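Local coordinates for protein NUDIX hydrolase (PDB 2B0V) that probably hydrolyses the phosphate chains of nucleoside tri- and diphosphates, and perhaps of thiamine diphosphate, as a magnesium-dependent monomeric enzyme of the Nudix family, at residues V14-D19 and E134-G139; R54-L57 and S63-P66; D115-R118 and M123-T126. One frame throughout, in Å; residues are numbered along the deposited sequence.

Contact 1. Residues V14-D19 and E134-G139; sequences VIEQDD and EDYHAG
The CG1 methyl of Val14 lies over one face of the Tyr136 ring, nearest its CB-bearing end: Val14 CG1 is 3.6 Å from Tyr136 CG. Measured to the ring centroid the approach is 3.9 Å at 23° from the normal, a CH-pi contact displaced toward the rim. At the far end of the same ring the contact turns polar. Tyr136 OH donates a hydrogen bond of 2.7 Å to Glu16 OE1, which sits in the ring plane at the edge and accepts through its anti lone pair, with the carboxylate turned 50° from the ring. Glu16 reaches this place by extending CG anti to its backbone N (chi1 -176°) and then bending at chi2, which brings the carboxylate to the hydroxyl; its CB lies 3.6 Å from Tyr136 CE2. The second carboxylate oxygen is used locally: Asp19 N gives Glu16 OE2 a bond of 2.9 Å, so the carboxylate is held at both oxygens and its rotation is probably restricted. Tyr21 of strand 20-26 and Ser90 of strand 82-96 also touch the tyrosine, and Arg141 makes a cation-pi contact with it while bonding to its carbonyl oxygen. Just beyond, the helix ends in a Schellman motif at Gly139, whose phi is positive. The whole is helix-on-sheet packing, with the last turn of helix 128-137 laid against strand 8-17 in the alpha/beta/alpha sandwich of a Nudix domain.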
# COMPACT_ATOMS: atom_id res chain seq x y z
N VAL A 14 3.94 -2.93 1.75
CA VAL A 14 5.03 -3.54 1.02
C VAL A 14 5.03 -5.01 1.38
O VAL A 14 5.33 -5.38 2.53
CB VAL A 14 6.40 -2.87 1.31
CG1 VAL A 14 7.54 -3.63 0.59
CG2 VAL A 14 6.39 -1.40 0.86
N ILE A 15 4.65 -5.85 0.41
CA ILE A 15 4.53 -7.30 0.64
C ILE A 15 5.50 -7.99 -0.31
O ILE A 15 5.26 -8.03 -1.50
CB ILE A 15 3.08 -7.78 0.35
CG1 ILE A 15 2.10 -7.09 1.32
CG2 ILE A 15 2.99 -9.32 0.53
CD1 ILE A 15 0.67 -6.99 0.75
N GLU A 16 6.59 -8.52 0.24
CA GLU A 16 7.72 -9.09 -0.53
C GLU A 16 7.85 -10.55 -0.15
O GLU A 16 7.90 -10.88 1.03
CB GLU A 16 9.03 -8.37 -0.17
CG GLU A 16 10.27 -8.80 -0.98
CD GLU A 16 11.19 -9.70 -0.16
OE1 GLU A 16 11.50 -9.33 1.00
OE2 GLU A 16 11.59 -10.79 -0.69
N GLN A 17 7.90 -11.41 -1.16
CA GLN A 17 8.04 -12.84 -0.96
C GLN A 17 8.96 -13.30 -2.07
O GLN A 17 8.66 -13.12 -3.25
CB GLN A 17 6.65 -13.50 -1.03
CG GLN A 17 6.58 -14.95 -0.60
CD GLN A 17 5.13 -15.48 -0.58
OE1 GLN A 17 4.17 -14.76 -0.23
NE2 GLN A 17 4.97 -16.75 -0.92
N ASP A 18 10.12 -13.84 -1.67
CA ASP A 18 11.14 -14.30 -2.61
C ASP A 18 11.50 -13.26 -3.71
O ASP A 18 11.55 -13.60 -4.91
CB ASP A 18 10.75 -15.65 -3.26
CG ASP A 18 10.37 -16.73 -2.22
OD1 ASP A 18 10.92 -16.79 -1.09
OD2 ASP A 18 9.51 -17.57 -2.58
N ASP A 19 11.75 -12.01 -3.30
CA ASP A 19 12.21 -10.93 -4.19
C ASP A 19 11.15 -10.47 -5.20
O ASP A 19 11.46 -9.75 -6.15
CB ASP A 19 13.54 -11.30 -4.89
CG ASP A 19 14.58 -11.83 -3.92
OD1 ASP A 19 14.95 -11.10 -2.98
OD2 ASP A 19 14.99 -13.00 -4.06
N GLU A 134 12.23 0.98 -2.27
CA GLU A 134 13.65 1.30 -2.03
C GLU A 134 13.97 1.34 -0.55
O GLU A 134 14.93 0.72 -0.12
CB GLU A 134 14.02 2.62 -2.71
CG GLU A 134 13.94 2.46 -4.25
CD GLU A 134 14.15 3.77 -5.00
OE1 GLU A 134 13.87 4.86 -4.45
OE2 GLU A 134 14.57 3.69 -6.17
N ASP A 135 13.12 2.01 0.22
CA ASP A 135 13.33 2.16 1.65
C ASP A 135 13.23 0.78 2.33
O ASP A 135 14.06 0.45 3.18
CB ASP A 135 12.33 3.17 2.20
CG ASP A 135 12.66 4.60 1.76
OD1 ASP A 135 13.79 4.82 1.29
OD2 ASP A 135 11.80 5.50 1.91
N TYR A 136 12.26 -0.03 1.92
CA TYR A 136 12.11 -1.38 2.45
C TYR A 136 13.38 -2.20 2.14
O TYR A 136 13.93 -2.90 3.02
CB TYR A 136 10.90 -2.06 1.81
CG TYR A 136 10.82 -3.54 2.10
CD1 TYR A 136 10.39 -4.01 3.33
CD2 TYR A 136 11.20 -4.46 1.12
CE1 TYR A 136 10.34 -5.35 3.60
CE2 TYR A 136 11.15 -5.84 1.38
CZ TYR A 136 10.71 -6.27 2.62
OH TYR A 136 10.67 -7.62 2.87
N HIS A 137 13.84 -2.10 0.90
CA HIS A 137 15.04 -2.83 0.46
C HIS A 137 16.28 -2.36 1.21
O HIS A 137 17.18 -3.16 1.48
CB HIS A 137 15.26 -2.69 -1.05
CG HIS A 137 16.29 -3.63 -1.60
ND1 HIS A 137 15.98 -4.87 -2.09
CD2 HIS A 137 17.64 -3.50 -1.72
CE1 HIS A 137 17.08 -5.48 -2.50
NE2 HIS A 137 18.10 -4.66 -2.29
N ALA A 138 16.32 -1.07 1.54
CA ALA A 138 17.41 -0.46 2.31
C ALA A 138 17.40 -0.84 3.79
O ALA A 138 18.22 -0.34 4.57
CB ALA A 138 17.38 1.07 2.16
N GLY A 139 16.50 -1.73 4.19
CA GLY A 139 16.52 -2.24 5.56
C GLY A 139 15.79 -1.35 6.54
O GLY A 139 16.01 -1.44 7.77

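Contact 2. Residues R54-L57 and S63-P66; sequences REVL and SFLP
Val56 and Phe64 meet at their CB atoms, 3.7 Å apart, and their side chains cross at about a right angle. This is the close-packed part of the contact. Val56 CG1 rests 3.8 Å from Phe64 CB, while Val56 CG2 turns over the ring, 4.2 Å from its centroid and 24° off the normal, in a CH-pi contact offset toward the rim. The opposite face of the phenyl group is backed by its own strand, with Pro66 N 3.8 Å above the plane. Phe64 CG stands anti to the backbone N (chi1 -176°), a setting that carries the ring onward from the valine, where Cys52, Ser53 and Ile15 also touch it. Val56 is enclosed further by Ala13 and Pro38.

Toward solvent the fit is looser. Leu57 is exposed and comes no nearer than 4.3 Å, from its CD1 to Ser63 N, although the backbones are close here, Leu57 CA to Ser63 CA being 5.1 Å. Ser63 directs its CB away from the helix, and in the conformer described here its hydroxyl bonds to Ser95 on strand 82-96.

The helix belongs to the Nudix box, residues 40-61, and on another side of it Arg54 NH1 makes a salt bridge of 2.9 Å with Glu55 OE2, and Arg54 also pairs with Glu46 and Glu58. Between residues 54-57 and 63-66 no hydrogen bond forms, so here it is apolar packing that seats the charged motif helix on the sheet.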
# COMPACT_ATOMS: atom_id res chain seq x y z
N ARG A 54 -6.86 -3.91 6.09
CA ARG A 54 -8.14 -3.83 5.38
C ARG A 54 -7.87 -3.57 3.90
O ARG A 54 -8.45 -4.23 3.04
CB ARG A 54 -9.00 -2.71 5.93
CG ARG A 54 -10.26 -2.48 5.11
CD ARG A 54 -11.15 -1.38 5.69
NE ARG A 54 -10.45 -0.11 5.88
CZ ARG A 54 -10.07 0.70 4.90
NH1 ARG A 54 -10.31 0.38 3.63
NH2 ARG A 54 -9.45 1.84 5.18
N GLU A 55 -6.97 -2.62 3.61
CA GLU A 55 -6.68 -2.32 2.22
C GLU A 55 -6.06 -3.50 1.48
O GLU A 55 -6.43 -3.76 0.32
CB GLU A 55 -5.80 -1.08 2.12
CG GLU A 55 -6.56 0.28 2.38
CD GLU A 55 -7.70 0.59 1.40
OE1 GLU A 55 -7.85 -0.08 0.35
OE2 GLU A 55 -8.46 1.53 1.70
N VAL A 56 -5.13 -4.24 2.11
CA VAL A 56 -4.59 -5.42 1.47
C VAL A 56 -5.69 -6.42 1.11
O VAL A 56 -5.76 -6.90 -0.03
CB VAL A 56 -3.50 -6.12 2.32
CG1 VAL A 56 -3.04 -7.41 1.65
CG2 VAL A 56 -2.33 -5.12 2.55
N LEU A 57 -6.58 -6.68 2.08
CA LEU A 57 -7.67 -7.61 1.79
C LEU A 57 -8.61 -7.11 0.70
O LEU A 57 -8.98 -7.89 -0.22
CB LEU A 57 -8.41 -7.92 3.10
CG LEU A 57 -9.62 -8.82 3.02
CD1 LEU A 57 -9.20 -10.21 2.53
CD2 LEU A 57 -10.33 -8.91 4.35
N SER A 63 -5.27 -11.90 2.96
CA SER A 63 -5.23 -11.35 4.32
C SER A 63 -3.77 -11.01 4.70
O SER A 63 -2.83 -11.72 4.36
CB SER A 63 -5.87 -12.33 5.31
OG SER A 63 -5.19 -13.56 5.26
N PHE A 64 -3.62 -9.92 5.46
CA PHE A 64 -2.29 -9.39 5.78
C PHE A 64 -1.98 -9.49 7.26
O PHE A 64 -2.87 -9.29 8.11
CB PHE A 64 -2.29 -7.93 5.35
CG PHE A 64 -0.95 -7.19 5.50
CD1 PHE A 64 0.18 -7.60 4.82
CD2 PHE A 64 -0.88 -6.02 6.26
CE1 PHE A 64 1.40 -6.83 4.90
CE2 PHE A 64 0.34 -5.28 6.35
CZ PHE A 64 1.45 -5.69 5.66
N LEU A 65 -0.71 -9.80 7.55
CA LEU A 65 -0.17 -9.76 8.90
C LEU A 65 0.92 -8.69 8.96
O LEU A 65 2.04 -8.93 8.51
CB LEU A 65 0.44 -11.13 9.24
CG LEU A 65 0.74 -11.48 10.69
CD1 LEU A 65 -0.54 -11.81 11.45
CD2 LEU A 65 1.68 -12.70 10.72
N PRO A 66 0.60 -7.50 9.47
CA PRO A 66 1.63 -6.46 9.51
C PRO A 66 2.75 -6.85 10.46
O PRO A 66 2.51 -7.52 11.51
CB PRO A 66 0.90 -5.18 9.99
CG PRO A 66 -0.58 -5.53 9.86
CD PRO A 66 -0.69 -7.04 10.04

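Contact 3. Residues D115-R118 and M123-T126; sequences DEIR and MHRT. With EDO (1,2-ethanediol), chain D.
His124 NE2 donates a hydrogen bond of 2.9 Å to Ile117 O, the one hydrogen bond between residues 115-118 and 123-126. The bond is bent, 143° at the hydrogen, and the donor comes from above the carbonyl plane, about 40° out of it, instead of along a lone pair; the oxygen in turn lies a little off the plane of the imidazole. With NE2 as donor, this nitrogen carries a proton. Beside the bond, Ile117 CG2 packs 3.7 Å from both NE2 and CE1 of His124, the two side chains crossing at about a right angle. That methyl is placed anti to the backbone N of Ile117, which sets it beside the carbonyl carbon and hence next to the oxygen that accepts the histidine's bond. The imidazole is buried, with Leu35, Val129 and Met130 around it. Replaced by an alanine, His124 would probably leave Ile117 O without this donor and open a gap beside Ile117 CG2.

The neighbouring Arg125 heads elsewhere. Its NH1 forms a salt bridge with Glu26 and a weak hydrogen bond, 3.1 Å, to O1 of a 1,2-ethanediol probably left from crystallisation, which Glu59 of the Nudix-box helix also binds. The arrangement belongs to the loop joining helix 114-119 to helix 128-137, one of whose side chains bonds back to a carbonyl of the first helix, while Thr126 OG1 caps Leu128 N at the start of the second.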
# COMPACT_ATOMS: atom_id res chain seq x y z
N ASP A 115 12.90 -5.73 -11.34
CA ASP A 115 13.15 -5.32 -12.73
C ASP A 115 11.85 -4.88 -13.41
O ASP A 115 11.83 -3.86 -14.12
CB ASP A 115 13.84 -6.42 -13.54
CG ASP A 115 15.33 -6.49 -13.24
OD1 ASP A 115 15.76 -5.86 -12.25
OD2 ASP A 115 16.06 -7.16 -13.99
N GLU A 116 10.79 -5.65 -13.18
CA GLU A 116 9.50 -5.36 -13.80
C GLU A 116 8.93 -4.05 -13.27
O GLU A 116 8.36 -3.23 -14.02
CB GLU A 116 8.51 -6.51 -13.55
CG GLU A 116 8.91 -7.84 -14.28
CD GLU A 116 8.18 -9.15 -13.78
OE1 GLU A 116 7.64 -9.29 -12.65
OE2 GLU A 116 8.16 -10.13 -14.57
N ILE A 117 9.06 -3.86 -11.96
CA ILE A 117 8.55 -2.64 -11.33
C ILE A 117 9.30 -1.43 -11.90
O ILE A 117 8.68 -0.43 -12.32
CB ILE A 117 8.70 -2.72 -9.79
CG1 ILE A 117 7.81 -3.84 -9.24
CG2 ILE A 117 8.30 -1.41 -9.11
CD1 ILE A 117 8.18 -4.26 -7.80
N ARG A 118 10.63 -1.51 -11.97
CA ARG A 118 11.41 -0.39 -12.51
C ARG A 118 11.04 -0.09 -13.95
O ARG A 118 10.93 1.08 -14.32
CB ARG A 118 12.93 -0.61 -12.38
CG ARG A 118 13.44 -0.65 -10.98
CD ARG A 118 14.96 -0.86 -10.97
NE ARG A 118 15.50 -1.00 -9.61
CZ ARG A 118 16.43 -1.88 -9.24
NH1 ARG A 118 16.98 -2.73 -10.10
NH2 ARG A 118 16.83 -1.90 -7.97
N MSE A 123 4.15 4.22 -15.40
CA MSE A 123 2.73 3.96 -15.04
C MSE A 123 2.57 3.77 -13.52
O MSE A 123 1.49 3.41 -13.05
CB MSE A 123 2.13 2.78 -15.83
CG MSE A 123 2.78 1.46 -15.55
SE MSE A 123 1.95 0.01 -16.60
CE MSE A 123 0.51 -0.35 -15.39
N HIS A 124 3.62 4.05 -12.73
CA HIS A 124 3.42 4.03 -11.27
C HIS A 124 2.41 5.11 -10.89
O HIS A 124 2.45 6.24 -11.44
CB HIS A 124 4.71 4.29 -10.53
CG HIS A 124 5.69 3.17 -10.61
ND1 HIS A 124 6.85 3.18 -9.87
CD2 HIS A 124 5.69 2.02 -11.31
CE1 HIS A 124 7.55 2.09 -10.15
NE2 HIS A 124 6.86 1.37 -11.02
N ARG A 125 1.56 4.79 -9.92
CA ARG A 125 0.57 5.77 -9.49
C ARG A 125 1.21 7.06 -8.95
O ARG A 125 0.76 8.16 -9.27
CB ARG A 125 -0.39 5.14 -8.47
CG ARG A 125 -1.34 6.12 -7.83
CD ARG A 125 -2.73 5.87 -8.27
NE ARG A 125 -3.75 6.77 -7.70
CZ ARG A 125 -4.67 6.42 -6.79
NH1 ARG A 125 -4.72 5.18 -6.30
NH2 ARG A 125 -5.57 7.33 -6.37
N THR A 126 2.27 6.93 -8.16
CA THR A 126 2.99 8.11 -7.62
C THR A 126 4.46 7.73 -7.49
O THR A 126 4.79 6.56 -7.59
CB THR A 126 2.51 8.48 -6.19
OG1 THR A 126 2.94 7.48 -5.27
CG2 THR A 126 0.95 8.66 -6.10
C1 EDO D . -6.33 2.51 -3.52
O1 EDO D . -5.17 3.37 -3.77
C2 EDO D . -7.50 3.15 -2.73
O2 EDO D . -8.33 2.20 -1.99

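In the fold
Contacts 1 and 2 share the central sheet: Ile15, on the strand that carries Val14 and Glu16, turns the other way and packs its CG1 3.7 Å from Phe64 CE1 and its CD1 3.8 Å from Val56 CG1. Strand 8-17 therefore takes helix 128-137 on one face and the Nudix-box helix on the other, with the two contact centres about 16 Å apart. Contact 3 precedes helix 128-137 in the chain and lies about 14 Å, centre to centre, from contact 1, without touching it. Contacts 2 and 3 sit on opposite sides of the chain's centre, about 21 Å between centres, yet the ethanediol at Arg125 is also weakly bonded to Glu55, within the glutamate-rich box that in Nudix enzymes generally binds magnesium.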